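Local atomic coordinates of isomaltodextranase (Arthrobacter globiformis, PDB entry 5AWO), a protein that hydrolyses alpha-1,6-glucosidic linkages in dextran-like polysaccharides, removing successive isomaltose units from the non-reducing chain ends. Residues F31-G45 / G307-R319. Sequence-based numbering, arbitrary orientation.
Sequences FTRSGAGPRYWNIYG and GRGQLILDGDFMR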
# COMPACT_ATOMS: atom_id res chain seq x y z
N PHE A 31 -3.66 -4.10 -8.67
CA PHE A 31 -3.45 -4.40 -7.25
C PHE A 31 -3.85 -3.25 -6.34
O PHE A 31 -4.62 -3.44 -5.39
CB PHE A 31 -1.99 -4.77 -7.00
CG PHE A 31 -1.61 -6.07 -7.63
CD1 PHE A 31 -1.91 -7.29 -7.03
CD2 PHE A 31 -0.92 -6.08 -8.83
CE1 PHE A 31 -1.57 -8.48 -7.64
CE2 PHE A 31 -0.56 -7.26 -9.43
CZ PHE A 31 -0.88 -8.46 -8.84
N THR A 32 -3.36 -2.05 -6.60
CA THR A 32 -3.71 -0.94 -5.73
C THR A 32 -5.13 -0.45 -5.97
O THR A 32 -5.74 0.16 -5.09
CB THR A 32 -2.75 0.24 -5.85
OG1 THR A 32 -2.77 0.73 -7.20
CG2 THR A 32 -1.33 -0.15 -5.44
N ARG A 33 -5.65 -0.65 -7.18
CA ARG A 33 -7.03 -0.25 -7.45
C ARG A 33 -8.08 -1.16 -6.87
O ARG A 33 -9.21 -0.72 -6.62
CB ARG A 33 -7.21 -0.14 -8.97
CG ARG A 33 -6.36 0.94 -9.61
CD ARG A 33 -6.36 0.86 -11.14
NE ARG A 33 -7.71 1.03 -11.68
CZ ARG A 33 -8.28 2.21 -11.89
NH1 ARG A 33 -7.67 3.35 -11.63
NH2 ARG A 33 -9.53 2.24 -12.34
N SER A 34 -7.74 -2.43 -6.67
CA SER A 34 -8.72 -3.44 -6.28
C SER A 34 -8.95 -3.57 -4.78
O SER A 34 -9.91 -4.23 -4.38
CB SER A 34 -8.37 -4.84 -6.83
OG SER A 34 -8.37 -4.83 -8.25
N GLY A 35 -8.11 -2.96 -3.96
CA GLY A 35 -8.26 -3.14 -2.52
C GLY A 35 -6.99 -2.94 -1.74
O GLY A 35 -6.09 -2.18 -2.11
N ALA A 36 -6.95 -3.71 -0.65
CA ALA A 36 -5.89 -3.64 0.34
C ALA A 36 -4.77 -4.61 0.01
O ALA A 36 -4.77 -5.31 -1.01
CB ALA A 36 -6.47 -3.95 1.70
N GLY A 37 -3.74 -4.61 0.85
CA GLY A 37 -2.61 -5.48 0.64
C GLY A 37 -2.97 -6.96 0.72
O GLY A 37 -4.03 -7.34 1.23
N PRO A 38 -2.08 -7.81 0.24
CA PRO A 38 -2.31 -9.24 0.24
C PRO A 38 -2.06 -9.92 1.60
O PRO A 38 -1.33 -9.40 2.44
CB PRO A 38 -1.28 -9.75 -0.76
CG PRO A 38 -0.14 -8.81 -0.60
CD PRO A 38 -0.78 -7.47 -0.36
N ARG A 39 -2.63 -11.10 1.76
CA ARG A 39 -2.42 -11.95 2.89
C ARG A 39 -1.33 -12.92 2.54
O ARG A 39 -1.43 -13.63 1.53
CB ARG A 39 -3.70 -12.73 3.23
CG ARG A 39 -4.85 -11.83 3.58
CD ARG A 39 -6.13 -12.59 3.89
NE ARG A 39 -7.27 -11.69 3.82
CZ ARG A 39 -8.56 -12.03 3.92
NH1 ARG A 39 -8.93 -13.29 4.16
NH2 ARG A 39 -9.47 -11.10 3.76
N TYR A 40 -0.31 -13.03 3.38
CA TYR A 40 0.78 -13.95 3.12
C TYR A 40 1.53 -14.37 4.36
O TYR A 40 1.28 -13.81 5.46
CB TYR A 40 1.72 -13.43 2.03
CG TYR A 40 2.64 -12.24 2.33
CD1 TYR A 40 2.16 -10.93 2.27
CD2 TYR A 40 3.99 -12.41 2.59
CE1 TYR A 40 3.02 -9.85 2.44
CE2 TYR A 40 4.83 -11.34 2.77
CZ TYR A 40 4.35 -10.07 2.69
OH TYR A 40 5.22 -9.00 2.84
N TRP A 41 2.42 -15.34 4.21
CA TRP A 41 3.38 -15.74 5.22
C TRP A 41 4.76 -15.53 4.70
O TRP A 41 5.01 -15.67 3.48
CB TRP A 41 3.22 -17.21 5.56
CG TRP A 41 4.19 -17.76 6.54
CD1 TRP A 41 4.12 -17.68 7.91
CD2 TRP A 41 5.40 -18.46 6.25
NE1 TRP A 41 5.20 -18.27 8.48
CE2 TRP A 41 6.00 -18.78 7.48
CE3 TRP A 41 6.03 -18.86 5.05
CZ2 TRP A 41 7.22 -19.47 7.56
CZ3 TRP A 41 7.22 -19.56 5.14
CH2 TRP A 41 7.79 -19.87 6.38
N ASN A 42 5.66 -15.15 5.58
CA ASN A 42 7.06 -14.91 5.22
C ASN A 42 8.00 -15.62 6.17
O ASN A 42 7.71 -15.75 7.35
CB ASN A 42 7.32 -13.39 5.21
CG ASN A 42 8.72 -13.03 4.70
OD1 ASN A 42 9.70 -13.17 5.39
ND2 ASN A 42 8.79 -12.49 3.46
N ILE A 43 9.14 -16.08 5.65
CA ILE A 43 10.13 -16.84 6.39
C ILE A 43 10.90 -16.03 7.45
O ILE A 43 11.73 -16.57 8.13
CB ILE A 43 11.19 -17.48 5.44
CG1 ILE A 43 12.10 -16.42 4.79
CG2 ILE A 43 10.52 -18.37 4.40
CD1 ILE A 43 13.35 -16.95 4.15
N TYR A 44 10.61 -14.73 7.59
CA TYR A 44 11.40 -13.87 8.48
C TYR A 44 11.40 -14.35 9.94
O TYR A 44 12.39 -14.17 10.62
CB TYR A 44 10.84 -12.47 8.41
CG TYR A 44 11.60 -11.37 9.11
CD1 TYR A 44 12.63 -10.68 8.47
CD2 TYR A 44 11.26 -10.97 10.44
CE1 TYR A 44 13.30 -9.65 9.09
CE2 TYR A 44 11.92 -9.92 11.04
CZ TYR A 44 12.92 -9.26 10.38
OH TYR A 44 13.55 -8.21 10.99
N GLY A 45 10.32 -14.98 10.41
CA GLY A 45 10.26 -15.48 11.77
C GLY A 45 11.26 -16.58 12.03
O GLY A 45 11.67 -16.78 13.17
N GLY A 307 -4.50 4.50 -0.84
CA GLY A 307 -5.81 4.41 -1.49
C GLY A 307 -5.80 3.88 -2.91
O GLY A 307 -4.76 3.60 -3.49
N ARG A 308 -6.99 3.75 -3.47
CA ARG A 308 -7.13 3.06 -4.74
C ARG A 308 -6.35 3.77 -5.84
O ARG A 308 -6.57 4.96 -6.11
CB ARG A 308 -8.61 2.96 -5.15
CG ARG A 308 -9.51 2.26 -4.13
CD ARG A 308 -8.94 0.96 -3.58
NE ARG A 308 -9.87 0.33 -2.63
CZ ARG A 308 -10.81 -0.56 -2.94
NH1 ARG A 308 -10.97 -1.01 -4.19
NH2 ARG A 308 -11.59 -1.05 -1.99
N GLY A 309 -5.44 3.01 -6.44
CA GLY A 309 -4.58 3.45 -7.53
C GLY A 309 -3.34 4.22 -7.13
O GLY A 309 -2.53 4.52 -7.99
N GLN A 310 -3.17 4.49 -5.82
CA GLN A 310 -1.98 5.15 -5.30
C GLN A 310 -1.05 4.05 -4.74
O GLN A 310 -0.77 3.12 -5.47
CB GLN A 310 -2.37 6.25 -4.30
CG GLN A 310 -3.32 7.29 -4.89
CD GLN A 310 -2.74 7.98 -6.12
OE1 GLN A 310 -1.58 8.43 -6.10
NE2 GLN A 310 -3.55 8.08 -7.18
N LEU A 311 -0.66 4.10 -3.47
CA LEU A 311 0.18 3.06 -2.90
C LEU A 311 -0.56 2.31 -1.79
O LEU A 311 -1.38 2.89 -1.05
CB LEU A 311 1.46 3.65 -2.33
CG LEU A 311 2.54 3.98 -3.35
CD1 LEU A 311 3.58 4.88 -2.74
CD2 LEU A 311 3.16 2.70 -3.90
N ILE A 312 -0.25 1.03 -1.68
CA ILE A 312 -0.56 0.26 -0.47
C ILE A 312 0.60 0.41 0.52
O ILE A 312 1.77 0.21 0.17
CB ILE A 312 -0.83 -1.22 -0.80
CG1 ILE A 312 -2.14 -1.36 -1.58
CG2 ILE A 312 -0.91 -2.07 0.47
CD1 ILE A 312 -2.33 -2.64 -2.32
N LEU A 313 0.30 0.85 1.74
CA LEU A 313 1.32 1.00 2.77
C LEU A 313 1.59 -0.31 3.48
O LEU A 313 0.67 -1.02 3.87
CB LEU A 313 0.91 2.10 3.75
CG LEU A 313 0.50 3.44 3.15
CD1 LEU A 313 0.24 4.47 4.23
CD2 LEU A 313 1.52 3.97 2.15
N ASP A 314 2.87 -0.63 3.62
CA ASP A 314 3.33 -1.92 4.11
C ASP A 314 3.94 -1.76 5.48
O ASP A 314 4.99 -1.17 5.62
CB ASP A 314 4.34 -2.47 3.08
CG ASP A 314 5.00 -3.79 3.48
OD1 ASP A 314 4.64 -4.40 4.49
OD2 ASP A 314 5.92 -4.20 2.72
N GLY A 315 3.26 -2.31 6.49
CA GLY A 315 3.75 -2.31 7.87
C GLY A 315 4.61 -3.48 8.25
O GLY A 315 4.86 -3.70 9.43
N ASP A 316 5.09 -4.23 7.26
CA ASP A 316 6.06 -5.31 7.44
C ASP A 316 5.42 -6.56 8.01
O ASP A 316 4.32 -6.92 7.55
CB ASP A 316 7.34 -4.86 8.18
CG ASP A 316 8.55 -5.68 7.78
OD1 ASP A 316 8.72 -5.94 6.57
OD2 ASP A 316 9.38 -6.00 8.69
N PHE A 317 6.06 -7.23 8.97
CA PHE A 317 5.66 -8.57 9.37
C PHE A 317 5.06 -8.58 10.75
O PHE A 317 5.53 -7.85 11.63
CB PHE A 317 6.86 -9.51 9.37
CG PHE A 317 7.57 -9.57 8.05
CD1 PHE A 317 6.86 -9.79 6.88
CD2 PHE A 317 8.93 -9.42 7.98
CE1 PHE A 317 7.51 -9.82 5.64
CE2 PHE A 317 9.59 -9.49 6.74
CZ PHE A 317 8.88 -9.66 5.58
N MET A 318 3.99 -9.36 10.89
CA MET A 318 3.36 -9.61 12.18
C MET A 318 4.02 -10.81 12.85
O MET A 318 4.06 -11.91 12.30
CB MET A 318 1.85 -9.83 12.02
CG MET A 318 1.15 -8.59 11.55
SD MET A 318 -0.63 -8.75 11.47
CE MET A 318 -0.80 -9.73 9.99
N ARG A 319 4.53 -10.57 14.06
CA ARG A 319 5.23 -11.59 14.84
C ARG A 319 4.43 -11.76 16.17
O ARG A 319 4.72 -11.14 17.20
CB ARG A 319 6.68 -11.22 15.07
CG ARG A 319 7.49 -10.99 13.79
CD ARG A 319 9.00 -10.96 14.06
NE ARG A 319 9.41 -12.28 14.48
CZ ARG A 319 10.45 -12.58 15.24
NH1 ARG A 319 11.38 -11.68 15.58
NH2 ARG A 319 10.59 -13.83 15.63
O HOH W 1 -12.80 -3.22 -3.57
O HOH W 2 4.38 -7.10 4.54
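Gly-309 and Arg-308 each give one direct hydrogen bond to the backbone of Thr-32 and Arg-33. Gly-309 N donates to Thr-32 O (3.2 Å) from above the carbonyl plane, and Arg-308 CA brings a C-H to the same oxygen. The Arg-308 chain, bent at chi2 (-46°), curls back to the backbone of residues 33-35, where NH1 donates to Arg-33 O (3.0 Å), which lies in the guanidinium plane. NH1 also donates to a water that bridges to Ser-34 O, while Gly-35 CA sits over the centre of one guanidinium face; NH2 bonds outside the segments, Gly-371 being the arginine's strongest partner there. Replacing this arginine with an alanine would probably leave Arg-33 O without its side-chain donor and Gly-35 CA without the flat group packed on it.

Methyls meet backbone in van der Waals contact: Ile-312 directs CD1 at Gly-35 O and Ala-36 O and lays CG2 against Gly-37 CA (3.8 Å), while Thr-32 CG2 touches Gln-310 O and Ile-312 CD1 (4.1 Å).

Farther along, the Asn-42 amide stacks on the Phe-317 ring, planes 28° apart; its OD1 accepts from Tyr-44 N, a capping bond that helps fix the amide's rotation. Phe-317 CD2 lies over one face of Tyr-44, near the rim, in an oblique pair with planes at 42°. Tyr-40 OH meets the Phe-317 edge at CE1.

A second water accepts from Tyr-40 OH, which also has Tyr-197 as partner, and donates to Asp-314 OD1 and Asp-316 O. It links strands 39-42 and 312-314 of the GH27 (beta/alpha)8 barrel, between which strand 343-345 lies. This buried polar and aromatic join is consistent with a rigid wall near the active site, Tyr-44 lying about 8 Å, side chain to side chain, from Asp-201, the probable nucleophile.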